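Local coordinates for L-hydantoinase (Arthrobacter aurescens, PDB 1GKR), which hydrolyses the cyclic amide ring of hydantoins, preferring aryl over alkyl derivatives, with two zinc ions per subunit and a stereoselectivity that depends on the substrate, at residues E168-I173 against C233-L238; E187-A192 against P213-N218; A192-I197 against D327-G332; P343-N348 against G353-E358. All coordinates share one frame; numbering follows the deposited sequence.

The four contacts illustrate how the chemistry of packing changes with depth in a TIM-barrel hydrolase. Contact 1 is fully core, a helix laid on a barrel strand through sulfur, ring and methyl groups. Contact 2 is largely buried too, but sets a glutamine amide among aliphatic side chains between two helices. Contact 3 lies at the surface and continues from contact 2 along helix 187-199: the two share Ala-192, and Pro-213 CD packs on Leu-193 CD1 at 3.5 Å. Contacts 1, 2 and 3 all reach the second subunit. Contact 4, partly buried and on the opposite side of the chain's centre from contact 1, combines an apolar end with a weakly bonded polar one.

Contact 1: residues E168-I173 against C233-L238; sequences EIFQEI and CRLIVL
Cys-233 turns its sulfur against the ring of Phe-170, and this sulfur-aromatic contact centres the meeting of helix 163-176 with segment 233-238. SG lies 4.0 Å from the Phe-170 ring centroid, approaching obliquely at 30° off the ring normal. It favours the root of the ring, being 3.5 Å from Phe-170 CG. The thiol gets there because SG sits between the backbone N and the carbonyl carbon of Cys-233 (chi1 54°). The ring, its CG held beside the backbone N of Phe-170 (chi1 -85°), then runs on along the strand until CZ meets Leu-235 CD1 at 4.3 Å. Ile-173 completes the interface one turn further along the helix. Its CG2 branch rests 3.9 Å from Cys-233 CB, whereas the CG1 branch leads away. The carbonyl O of Phe-170 also lies against Cys-233 CB, at 3.5 Å. Leu-227 and Ala-231 of helix 214-231 pack on the Phe-170 ring, and Ile-180 of the adjacent strand 179-182 touches both Ile-173 and Cys-233. The contact thus joins a helix of the outer layer of the TIM barrel to a strand that leads to the zinc ligand His-239. Chemically, the cysteine serves here as an apolar, polarisable group, so that cohesion between helix and strand probably rests on dispersion and buried apolar surface.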
loop_
_atom_site.group_PDB
_atom_site.type_symbol
_atom_site.label_atom_id
_atom_site.label_comp_id
_atom_site.label_asym_id
_atom_site.label_seq_id
_atom_site.Cartn_x
_atom_site.Cartn_y
_atom_site.Cartn_z
ATOM N N GLU A 168 10.383 25.313 7.655
ATOM C CA GLU A 168 10.559 26.658 7.102
ATOM C C GLU A 168 11.682 26.660 6.074
ATOM O O GLU A 168 11.626 27.380 5.073
ATOM C CB GLU A 168 10.866 27.668 8.206
ATOM C CG GLU A 168 9.728 27.847 9.182
ATOM C CD GLU A 168 9.948 29.004 10.134
ATOM O OE1 GLU A 168 11.040 29.079 10.758
ATOM O OE2 GLU A 168 9.014 29.832 10.257
ATOM N N ILE A 169 12.706 25.847 6.327
ATOM C CA ILE A 169 13.830 25.752 5.414
ATOM C C ILE A 169 13.342 25.123 4.117
ATOM O O ILE A 169 13.702 25.582 3.041
ATOM C CB ILE A 169 14.959 24.914 6.027
ATOM C CG1 ILE A 169 15.539 25.665 7.222
ATOM C CG2 ILE A 169 16.032 24.610 4.981
ATOM C CD1 ILE A 169 16.639 24.905 7.959
ATOM N N PHE A 170 12.509 24.086 4.223
ATOM C CA PHE A 170 11.964 23.417 3.044
ATOM C C PHE A 170 11.211 24.423 2.188
ATOM O O PHE A 170 11.355 24.435 0.960
ATOM C CB PHE A 170 11.011 22.299 3.446
ATOM C CG PHE A 170 11.688 20.982 3.747
ATOM C CD1 PHE A 170 13.059 20.909 3.961
ATOM C CD2 PHE A 170 10.936 19.819 3.857
ATOM C CE1 PHE A 170 13.666 19.693 4.284
ATOM C CE2 PHE A 170 11.533 18.608 4.175
ATOM C CZ PHE A 170 12.903 18.547 4.391
ATOM N N GLN A 171 10.409 25.274 2.822
ATOM C CA GLN A 171 9.674 26.276 2.060
ATOM C C GLN A 171 10.610 27.254 1.372
ATOM O O GLN A 171 10.394 27.582 0.206
ATOM C CB GLN A 171 8.715 27.040 2.949
ATOM C CG GLN A 171 7.680 26.168 3.590
ATOM C CD GLN A 171 6.745 26.956 4.473
ATOM O OE1 GLN A 171 7.179 27.782 5.290
ATOM N NE2 GLN A 171 5.451 26.703 4.327
ATOM N N GLU A 172 11.642 27.735 2.060
ATOM C CA GLU A 172 12.553 28.660 1.391
ATOM C C GLU A 172 13.206 27.975 0.196
ATOM O O GLU A 172 13.247 28.541 -0.894
ATOM C CB GLU A 172 13.646 29.170 2.330
ATOM C CG GLU A 172 13.376 30.544 2.939
ATOM C CD GLU A 172 13.179 31.646 1.899
ATOM O OE1 GLU A 172 14.070 31.851 1.046
ATOM O OE2 GLU A 172 12.124 32.315 1.945
ATOM N N ILE A 173 13.710 26.759 0.404
ATOM C CA ILE A 173 14.362 25.999 -0.658
ATOM C C ILE A 173 13.457 25.832 -1.872
ATOM O O ILE A 173 13.911 25.943 -3.015
ATOM C CB ILE A 173 14.784 24.593 -0.179
ATOM C CG1 ILE A 173 15.846 24.707 0.913
ATOM C CG2 ILE A 173 15.330 23.797 -1.341
ATOM C CD1 ILE A 173 17.093 25.453 0.472
ATOM N N CYS A 233 9.857 20.946 -2.148
ATOM C CA CYS A 233 11.248 21.234 -2.501
ATOM C C CYS A 233 11.985 19.965 -2.903
ATOM O O CYS A 233 11.653 18.887 -2.429
ATOM C CB CYS A 233 11.960 21.841 -1.294
ATOM S SG CYS A 233 11.834 20.805 0.208
ATOM N N ARG A 234 12.989 20.084 -3.771
ATOM C CA ARG A 234 13.757 18.908 -4.163
ATOM C C ARG A 234 14.532 18.485 -2.910
ATOM O O ARG A 234 15.248 19.287 -2.307
ATOM C CB ARG A 234 14.732 19.228 -5.290
ATOM C CG ARG A 234 15.042 17.998 -6.107
ATOM C CD ARG A 234 16.331 18.104 -6.861
ATOM N NE ARG A 234 16.250 18.773 -8.160
ATOM C CZ ARG A 234 15.463 18.394 -9.160
ATOM N NH1 ARG A 234 14.659 17.357 -9.015
ATOM N NH2 ARG A 234 15.525 19.017 -10.327
ATOM N N LEU A 235 14.375 17.231 -2.517
ATOM C CA LEU A 235 15.006 16.706 -1.324
ATOM C C LEU A 235 15.860 15.473 -1.583
ATOM O O LEU A 235 15.442 14.560 -2.287
ATOM C CB LEU A 235 13.919 16.337 -0.325
ATOM C CG LEU A 235 14.374 15.456 0.838
ATOM C CD1 LEU A 235 15.322 16.255 1.694
ATOM C CD2 LEU A 235 13.188 14.999 1.673
ATOM N N ILE A 236 17.059 15.436 -1.026
ATOM C CA ILE A 236 17.892 14.256 -1.188
ATOM C C ILE A 236 18.213 13.748 0.199
ATOM O O ILE A 236 18.797 14.483 0.983
ATOM C CB ILE A 236 19.251 14.549 -1.830
ATOM C CG1 ILE A 236 19.086 15.071 -3.249
ATOM C CG2 ILE A 236 20.078 13.268 -1.849
ATOM C CD1 ILE A 236 20.414 15.384 -3.915
ATOM N N VAL A 237 17.841 12.519 0.524
ATOM C CA VAL A 237 18.194 12.002 1.837
ATOM C C VAL A 237 19.603 11.424 1.713
ATOM O O VAL A 237 19.843 10.497 0.940
ATOM C CB VAL A 237 17.227 10.915 2.300
ATOM C CG1 VAL A 237 17.673 10.362 3.652
ATOM C CG2 VAL A 237 15.819 11.494 2.386
ATOM N N LEU A 238 20.534 11.999 2.471
ATOM C CA LEU A 238 21.938 11.603 2.459
ATOM C C LEU A 238 22.175 10.272 3.128
ATOM O O LEU A 238 21.364 9.815 3.937
ATOM C CB LEU A 238 22.778 12.665 3.160
ATOM C CG LEU A 238 22.755 14.068 2.557
ATOM C CD1 LEU A 238 23.441 15.031 3.494
ATOM C CD2 LEU A 238 23.446 14.051 1.217
#

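Contact 2: residues E187-A192 against P213-N218; sequences ETIIQA and PVFQEN
Ile-189 and Ile-190 present neighbouring faces of one helix to Gln-216 on another. The CG2 methyl of Ile-189 lies 4.0 Å from Gln-216 CB, with the two side chains running alongside in opposite senses, and the same methyl approaches Phe-215 CZ obliquely at 4.1 Å. Ile-190 instead crosses the end of the glutamine, with CG1 and CD1 each 3.6 Å from Gln-216 OE1. The amide is brought there by a chain that folds back over the start of its own helix, bent at chi2 (81°). In that pose NE2 donates to Pro-213 O over 3.1 Å, the N-H...O angle being 137° and the donor tilted slightly from the carbonyl plane. Around this first shell, Asn-186 N donates to OE1 and Glu-185 OE2 receives a bond from NE2, so both ends of the buried amide are engaged and its rotation is fixed. Cutting the glutamine back to an alanine removes this amide, and would probably leave Asn-186 N and Glu-185 OE2 without these mates and open a gap beside Ile-190. Further out, the Phe-215 ring meets that of Phe-167 of the second subunit, which carries the packing into the tetramer. The axes of segments 187-192 and 214-218 run nearly antiparallel, at 164°, and come within 10.0 Å. The pair lies in the helical connection between strands 179-182 and 234-237 of the TIM barrel, with helix 214-231 leading into the second of them, and near the binuclear metal centre: the Ile-190 side chain is about 7 Å from that of the zinc ligand His-183.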
loop_
_atom_site.group_PDB
_atom_site.type_symbol
_atom_site.label_atom_id
_atom_site.label_comp_id
_atom_site.label_asym_id
_atom_site.label_seq_id
_atom_site.Cartn_x
_atom_site.Cartn_y
_atom_site.Cartn_z
ATOM N N GLU A 187 17.461 12.576 16.697
ATOM C CA GLU A 187 18.381 13.017 17.739
ATOM C C GLU A 187 18.026 12.556 19.141
ATOM O O GLU A 187 18.832 11.968 19.853
ATOM C CB GLU A 187 18.465 14.538 17.722
ATOM C CG GLU A 187 19.249 15.111 18.861
ATOM C CD GLU A 187 20.100 16.282 18.429
ATOM O OE1 GLU A 187 21.133 16.053 17.751
ATOM O OE2 GLU A 187 19.731 17.435 18.760
ATOM N N THR A 188 16.794 12.837 19.516
ATOM C CA THR A 188 16.269 12.523 20.824
ATOM C C THR A 188 16.204 11.055 21.207
ATOM O O THR A 188 16.397 10.712 22.370
ATOM C CB THR A 188 14.901 13.170 20.941
ATOM O OG1 THR A 188 15.037 14.398 21.647
ATOM C CG2 THR A 188 13.947 12.301 21.631
ATOM N N ILE A 189 15.917 10.194 20.238
ATOM C CA ILE A 189 15.840 8.761 20.497
ATOM C C ILE A 189 17.246 8.217 20.635
ATOM O O ILE A 189 17.510 7.361 21.476
ATOM C CB ILE A 189 15.103 8.033 19.360
ATOM C CG1 ILE A 189 13.600 8.308 19.484
ATOM C CG2 ILE A 189 15.403 6.530 19.402
ATOM C CD1 ILE A 189 12.803 7.902 18.273
ATOM N N ILE A 190 18.157 8.727 19.815
ATOM C CA ILE A 190 19.535 8.288 19.892
ATOM C C ILE A 190 20.063 8.584 21.290
ATOM O O ILE A 190 20.710 7.735 21.900
ATOM C CB ILE A 190 20.399 8.985 18.848
ATOM C CG1 ILE A 190 19.999 8.490 17.464
ATOM C CG2 ILE A 190 21.859 8.684 19.092
ATOM C CD1 ILE A 190 20.757 9.134 16.334
ATOM N N GLN A 191 19.778 9.773 21.810
ATOM C CA GLN A 191 20.236 10.116 23.151
ATOM C C GLN A 191 19.688 9.144 24.184
ATOM O O GLN A 191 20.436 8.640 25.025
ATOM C CB GLN A 191 19.790 11.517 23.534
ATOM C CG GLN A 191 20.468 12.620 22.772
ATOM C CD GLN A 191 19.933 13.985 23.164
ATOM O OE1 GLN A 191 20.211 14.983 22.496
ATOM N NE2 GLN A 191 19.161 14.038 24.254
ATOM N N ALA A 192 18.384 8.882 24.127
ATOM C CA ALA A 192 17.763 7.968 25.076
ATOM C C ALA A 192 18.396 6.590 24.996
ATOM O O ALA A 192 18.750 5.999 26.018
ATOM C CB ALA A 192 16.268 7.869 24.822
ATOM N N PRO A 213 19.683 2.599 15.930
ATOM C CA PRO A 213 19.029 1.549 15.138
ATOM C C PRO A 213 18.323 2.024 13.879
ATOM O O PRO A 213 18.099 3.222 13.704
ATOM C CB PRO A 213 18.069 0.904 16.142
ATOM C CG PRO A 213 17.723 2.029 17.039
ATOM C CD PRO A 213 19.049 2.714 17.256
ATOM N N VAL A 214 17.960 1.084 13.009
ATOM C CA VAL A 214 17.300 1.457 11.769
ATOM C C VAL A 214 15.930 2.078 11.998
ATOM O O VAL A 214 15.544 3.002 11.281
ATOM C CB VAL A 214 17.125 0.256 10.787
ATOM C CG1 VAL A 214 18.407 -0.516 10.666
ATOM C CG2 VAL A 214 16.031 -0.633 11.245
ATOM N N PHE A 215 15.201 1.605 13.006
ATOM C CA PHE A 215 13.866 2.137 13.219
ATOM C C PHE A 215 13.870 3.644 13.436
ATOM O O PHE A 215 12.934 4.329 13.018
ATOM C CB PHE A 215 13.155 1.379 14.347
ATOM C CG PHE A 215 13.299 1.994 15.698
ATOM C CD1 PHE A 215 12.551 3.115 16.050
ATOM C CD2 PHE A 215 14.148 1.430 16.641
ATOM C CE1 PHE A 215 12.642 3.669 17.324
ATOM C CE2 PHE A 215 14.254 1.974 17.926
ATOM C CZ PHE A 215 13.500 3.095 18.268
ATOM N N GLN A 216 14.919 4.181 14.053
ATOM C CA GLN A 216 14.948 5.626 14.243
ATOM C C GLN A 216 15.439 6.321 12.976
ATOM O O GLN A 216 14.989 7.423 12.657
ATOM C CB GLN A 216 15.779 6.033 15.478
ATOM C CG GLN A 216 17.247 5.669 15.497
ATOM C CD GLN A 216 18.096 6.631 14.703
ATOM O OE1 GLN A 216 17.846 7.839 14.688
ATOM N NE2 GLN A 216 19.127 6.106 14.049
ATOM N N GLU A 217 16.331 5.678 12.227
ATOM C CA GLU A 217 16.803 6.290 10.990
ATOM C C GLU A 217 15.612 6.369 10.051
ATOM O O GLU A 217 15.368 7.383 9.393
ATOM C CB GLU A 217 17.891 5.444 10.326
ATOM C CG GLU A 217 18.284 5.949 8.943
ATOM C CD GLU A 217 19.363 5.107 8.292
ATOM O OE1 GLU A 217 19.491 3.919 8.628
ATOM O OE2 GLU A 217 20.085 5.615 7.419
ATOM N N ASN A 218 14.858 5.284 9.996
ATOM C CA ASN A 218 13.712 5.234 9.117
ATOM C C ASN A 218 12.575 6.149 9.542
ATOM O O ASN A 218 11.819 6.628 8.706
ATOM C CB ASN A 218 13.257 3.789 8.975
ATOM C CG ASN A 218 14.246 2.955 8.168
ATOM O OD1 ASN A 218 14.177 1.726 8.160
ATOM N ND2 ASN A 218 15.165 3.626 7.477
#

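Contact 3: residues A192-I197 against D327-G332; sequences ALQKQI and DVWKAG
Trp-329 holds CG anti to its carbonyl carbon (chi1 -46°), which carries the indole across to Ile-197 and Gln-194 on helix 187-199. Ile-197, for its part, has CG2 opposite the backbone N while CG1 lies beside that N (chi1 -74°), and it is CG2 that comes up to the rim of the indole. This methyl lies 3.8 Å from Trp-329 CZ2, near the ring plane, and the two side chains cross at about a right angle. Gln-194 meets the same six-membered ring through its aliphatic part: CG is 3.9 Å from Trp-329 CZ3, and the extended chain runs alongside the indole, heading the other way, its amide plane turned 78° from that of the ring. The benzo end of the tryptophan is therefore met by two residues one helical turn apart. Its orientation is held from other directions too. Val-328 CG1 stands 3.6 Å above the centre of one face of the indole, NE1 is hydrogen-bonded to Gly-202 O, and Lys-198 makes a cation-pi contact with the ring. Gln-196 NE2, on the same helix, is hydrogen-bonded to Gln-171 OE1 of the second subunit. In the fold, a loop between strand 313-314 and helix 341-350, with a short 3-10 segment at 328-329, docks on the surface of helix 187-199, while Ser-211 of helix 205-211 packs on Trp-329, so that the indole touches both helices.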
loop_
_atom_site.group_PDB
_atom_site.type_symbol
_atom_site.label_atom_id
_atom_site.label_comp_id
_atom_site.label_asym_id
_atom_site.label_seq_id
_atom_site.Cartn_x
_atom_site.Cartn_y
_atom_site.Cartn_z
ATOM N N ALA A 192 18.384 8.882 24.127
ATOM C CA ALA A 192 17.763 7.968 25.076
ATOM C C ALA A 192 18.396 6.590 24.996
ATOM O O ALA A 192 18.750 5.999 26.018
ATOM C CB ALA A 192 16.268 7.869 24.822
ATOM N N LEU A 193 18.538 6.070 23.785
ATOM C CA LEU A 193 19.142 4.763 23.627
ATOM C C LEU A 193 20.603 4.748 24.104
ATOM O O LEU A 193 21.055 3.764 24.687
ATOM C CB LEU A 193 19.050 4.325 22.170
ATOM C CG LEU A 193 17.623 4.060 21.713
ATOM C CD1 LEU A 193 17.624 3.759 20.239
ATOM C CD2 LEU A 193 17.041 2.903 22.503
ATOM N N GLN A 194 21.341 5.827 23.865
ATOM C CA GLN A 194 22.733 5.878 24.305
ATOM C C GLN A 194 22.820 5.672 25.801
ATOM O O GLN A 194 23.662 4.912 26.282
ATOM C CB GLN A 194 23.363 7.219 23.974
ATOM C CG GLN A 194 24.100 7.251 22.668
ATOM C CD GLN A 194 24.562 8.644 22.318
ATOM O OE1 GLN A 194 25.210 8.847 21.300
ATOM N NE2 GLN A 194 24.223 9.617 23.160
ATOM N N LYS A 195 21.951 6.366 26.535
ATOM C CA LYS A 195 21.934 6.257 27.982
ATOM C C LYS A 195 21.605 4.845 28.405
ATOM O O LYS A 195 22.303 4.283 29.237
ATOM C CB LYS A 195 20.940 7.243 28.599
ATOM C CG LYS A 195 21.357 8.689 28.402
ATOM C CD LYS A 195 20.633 9.662 29.336
ATOM C CE LYS A 195 21.195 11.095 29.179
ATOM N NZ LYS A 195 20.697 12.090 30.192
ATOM N N GLN A 196 20.564 4.256 27.831
ATOM C CA GLN A 196 20.205 2.897 28.212
ATOM C C GLN A 196 21.378 1.956 27.948
ATOM O O GLN A 196 21.787 1.208 28.835
ATOM C CB GLN A 196 18.981 2.400 27.435
ATOM C CG GLN A 196 17.774 3.333 27.450
ATOM C CD GLN A 196 16.482 2.640 27.009
ATOM O OE1 GLN A 196 16.502 1.708 26.193
ATOM N NE2 GLN A 196 15.350 3.105 27.540
ATOM N N ILE A 197 21.923 2.009 26.733
ATOM C CA ILE A 197 23.037 1.147 26.343
ATOM C C ILE A 197 24.314 1.372 27.145
ATOM O O ILE A 197 24.982 0.408 27.526
ATOM C CB ILE A 197 23.329 1.282 24.829
ATOM C CG1 ILE A 197 22.229 0.565 24.044
ATOM C CG2 ILE A 197 24.674 0.680 24.483
ATOM C CD1 ILE A 197 22.280 0.792 22.558
ATOM N N ASP A 327 36.898 1.971 24.033
ATOM C CA ASP A 327 35.626 2.591 24.392
ATOM C C ASP A 327 35.102 3.322 23.155
ATOM O O ASP A 327 35.576 4.413 22.816
ATOM C CB ASP A 327 35.823 3.568 25.554
ATOM C CG ASP A 327 34.537 4.263 25.957
ATOM O OD1 ASP A 327 33.947 4.940 25.094
ATOM O OD2 ASP A 327 34.112 4.140 27.129
ATOM N N VAL A 328 34.126 2.700 22.491
ATOM C CA VAL A 328 33.523 3.220 21.265
ATOM C C VAL A 328 32.998 4.659 21.356
ATOM O O VAL A 328 33.154 5.442 20.421
ATOM C CB VAL A 328 32.367 2.290 20.795
ATOM C CG1 VAL A 328 31.052 2.648 21.505
ATOM C CG2 VAL A 328 32.219 2.377 19.301
ATOM N N TRP A 329 32.385 5.003 22.484
ATOM C CA TRP A 329 31.828 6.333 22.666
ATOM C C TRP A 329 32.879 7.441 22.637
ATOM O O TRP A 329 32.531 8.619 22.692
ATOM C CB TRP A 329 31.056 6.414 23.985
ATOM C CG TRP A 329 30.142 5.259 24.204
ATOM C CD1 TRP A 329 30.309 4.240 25.092
ATOM C CD2 TRP A 329 28.964 4.946 23.452
ATOM N NE1 TRP A 329 29.312 3.304 24.937
ATOM C CE2 TRP A 329 28.474 3.713 23.935
ATOM C CE3 TRP A 329 28.277 5.587 22.412
ATOM C CZ2 TRP A 329 27.334 3.110 23.415
ATOM C CZ3 TRP A 329 27.146 4.989 21.894
ATOM C CH2 TRP A 329 26.683 3.759 22.395
ATOM N N LYS A 330 34.158 7.092 22.532
ATOM C CA LYS A 330 35.192 8.128 22.524
ATOM C C LYS A 330 35.863 8.311 21.178
ATOM O O LYS A 330 36.882 8.994 21.066
ATOM C CB LYS A 330 36.243 7.838 23.592
ATOM C CG LYS A 330 35.660 7.889 24.994
ATOM C CD LYS A 330 36.750 7.856 26.063
ATOM C CE LYS A 330 36.123 7.768 27.476
ATOM N NZ LYS A 330 37.149 7.456 28.575
ATOM N N ALA A 331 35.289 7.691 20.156
ATOM C CA ALA A 331 35.815 7.813 18.811
ATOM C C ALA A 331 34.804 8.648 18.033
ATOM O O ALA A 331 33.593 8.538 18.260
ATOM C CB ALA A 331 35.973 6.437 18.191
ATOM N N GLY A 332 35.293 9.500 17.137
ATOM C CA GLY A 332 34.386 10.323 16.352
ATOM C C GLY A 332 33.897 9.630 15.093
ATOM O O GLY A 332 34.484 8.653 14.643
#

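Contact 4: residues P343-N348 against G353-E358; sequences PMMLTN and GRLSLE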
loop_
_atom_site.group_PDB
_atom_site.type_symbol
_atom_site.label_atom_id
_atom_site.label_comp_id
_atom_site.label_asym_id
_atom_site.label_seq_id
_atom_site.Cartn_x
_atom_site.Cartn_y
_atom_site.Cartn_z
ATOM N N PRO A 343 37.257 3.101 -7.104
ATOM C CA PRO A 343 37.844 1.759 -7.130
ATOM C C PRO A 343 37.093 0.716 -6.302
ATOM O O PRO A 343 37.046 -0.466 -6.670
ATOM C CB PRO A 343 39.294 1.986 -6.666
ATOM C CG PRO A 343 39.321 3.396 -6.143
ATOM C CD PRO A 343 38.299 4.127 -6.944
ATOM N N MET A 344 36.485 1.138 -5.203
ATOM C CA MET A 344 35.758 0.178 -4.403
ATOM C C MET A 344 34.517 -0.297 -5.158
ATOM O O MET A 344 34.221 -1.491 -5.161
ATOM C CB MET A 344 35.384 0.785 -3.055
ATOM C CG MET A 344 35.744 -0.104 -1.873
ATOM S SD MET A 344 37.432 -0.766 -2.000
ATOM C CE MET A 344 37.241 -2.312 -1.218
ATOM N N MET A 345 33.803 0.624 -5.814
ATOM C CA MET A 345 32.600 0.266 -6.579
ATOM C C MET A 345 32.973 -0.551 -7.816
ATOM O O MET A 345 32.304 -1.526 -8.165
ATOM C CB MET A 345 31.841 1.520 -7.024
ATOM C CG MET A 345 31.230 2.315 -5.903
ATOM S SD MET A 345 30.411 1.277 -4.683
ATOM C CE MET A 345 29.061 0.594 -5.635
ATOM N N LEU A 346 34.041 -0.134 -8.484
ATOM C CA LEU A 346 34.528 -0.827 -9.664
ATOM C C LEU A 346 34.943 -2.251 -9.286
ATOM O O LEU A 346 34.589 -3.215 -9.955
ATOM C CB LEU A 346 35.731 -0.073 -10.210
ATOM C CG LEU A 346 35.636 0.663 -11.543
ATOM C CD1 LEU A 346 34.226 1.132 -11.830
ATOM C CD2 LEU A 346 36.621 1.820 -11.498
ATOM N N THR A 347 35.682 -2.365 -8.188
ATOM C CA THR A 347 36.183 -3.644 -7.709
ATOM C C THR A 347 35.142 -4.639 -7.205
ATOM O O THR A 347 35.073 -5.761 -7.697
ATOM C CB THR A 347 37.232 -3.421 -6.591
ATOM O OG1 THR A 347 38.405 -2.828 -7.157
ATOM C CG2 THR A 347 37.608 -4.725 -5.923
ATOM N N ASN A 348 34.336 -4.241 -6.230
ATOM C CA ASN A 348 33.348 -5.148 -5.666
ATOM C C ASN A 348 31.980 -5.088 -6.306
ATOM O O ASN A 348 31.086 -5.866 -5.950
ATOM C CB ASN A 348 33.219 -4.886 -4.177
ATOM C CG ASN A 348 34.543 -4.988 -3.465
ATOM O OD1 ASN A 348 35.137 -6.063 -3.388
ATOM N ND2 ASN A 348 35.026 -3.864 -2.954
ATOM N N GLY A 353 30.598 -8.519 -10.925
ATOM C CA GLY A 353 29.332 -8.778 -11.579
ATOM C C GLY A 353 28.038 -8.339 -10.943
ATOM O O GLY A 353 26.983 -8.644 -11.486
ATOM N N ARG A 354 28.069 -7.642 -9.813
ATOM C CA ARG A 354 26.803 -7.217 -9.220
ATOM C C ARG A 354 26.394 -5.762 -9.497
ATOM O O ARG A 354 25.454 -5.251 -8.893
ATOM C CB ARG A 354 26.787 -7.513 -7.715
ATOM C CG ARG A 354 28.003 -7.076 -6.990
ATOM C CD ARG A 354 28.434 -8.152 -6.024
ATOM N NE ARG A 354 27.598 -8.237 -4.829
ATOM C CZ ARG A 354 28.000 -7.861 -3.616
ATOM N NH1 ARG A 354 29.229 -7.364 -3.440
ATOM N NH2 ARG A 354 27.184 -8.014 -2.576
ATOM N N LEU A 355 27.083 -5.114 -10.430
ATOM C CA LEU A 355 26.781 -3.744 -10.810
ATOM C C LEU A 355 27.247 -3.508 -12.235
ATOM O O LEU A 355 28.372 -3.864 -12.583
ATOM C CB LEU A 355 27.482 -2.744 -9.886
ATOM C CG LEU A 355 27.244 -1.255 -10.199
ATOM C CD1 LEU A 355 25.767 -0.922 -10.160
ATOM C CD2 LEU A 355 27.981 -0.411 -9.181
ATOM N N SER A 356 26.397 -2.915 -13.067
ATOM C CA SER A 356 26.799 -2.661 -14.440
ATOM C C SER A 356 27.476 -1.306 -14.546
ATOM O O SER A 356 27.204 -0.393 -13.751
ATOM C CB SER A 356 25.595 -2.704 -15.367
ATOM O OG SER A 356 24.653 -1.721 -15.009
ATOM N N LEU A 357 28.384 -1.184 -15.509
ATOM C CA LEU A 357 29.084 0.070 -15.715
ATOM C C LEU A 357 28.079 1.177 -15.975
ATOM O O LEU A 357 28.235 2.292 -15.478
ATOM C CB LEU A 357 30.040 -0.027 -16.904
ATOM C CG LEU A 357 31.479 -0.417 -16.579
ATOM C CD1 LEU A 357 32.250 -0.735 -17.844
ATOM C CD2 LEU A 357 32.126 0.728 -15.847
ATOM N N GLU A 358 27.043 0.862 -16.747
ATOM C CA GLU A 358 26.031 1.845 -17.093
ATOM C C GLU A 358 25.349 2.412 -15.871
ATOM O O GLU A 358 25.123 3.615 -15.785
ATOM C CB GLU A 358 24.984 1.243 -18.032
ATOM C CG GLU A 358 25.514 0.869 -19.414
ATOM C CD GLU A 358 25.942 -0.585 -19.514
ATOM O OE1 GLU A 358 26.514 -1.117 -18.536
ATOM O OE2 GLU A 358 25.714 -1.194 -20.584
#
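Met-345 and Leu-355 form the tight, buried end of a helix-loop-helix unit in which helix 341-350 is joined by a short link to helix 357-372. Met-345 CE reaches Leu-355 CD2 at 3.8 Å, the two side chains crossing at a slant. Two successive bends in the methionine, at chi2 (-44°) and chi3 (-66°), curl its methyl round to this partner, while Leu-355 extends to meet it with CG opposite the backbone N. Leu-301 of helix 291-303 and Leu-360 of helix 357-372 touch both residues, so the pair belongs to a larger apolar cluster among three helices. Towards Arg-354 and the exposed Gly-353 the character changes. Arg-354 NH1 makes only a weak hydrogen bond to Asn-348 O, 3.5 Å long at an N-H...O angle of 151°, with the oxygen near the plane of the guanidinium group. Arg-354 CG and CD lie equally near that oxygen, so the side chain arches around the carbonyl; its charged group also makes a cation-pi contact with Trp-298. The Asn-348 amide finds its main polar partner in Lys-352, within the link itself. Ser-356, the N-cap of helix 357-372, bonds through OG to Arg-359 N. In helix 341-350, Pro-343 O accepts two hydrogen bonds from opposite faces of its carbonyl plane, one from Thr-347 N and one from Thr-347 OG1, each 2.8 Å long.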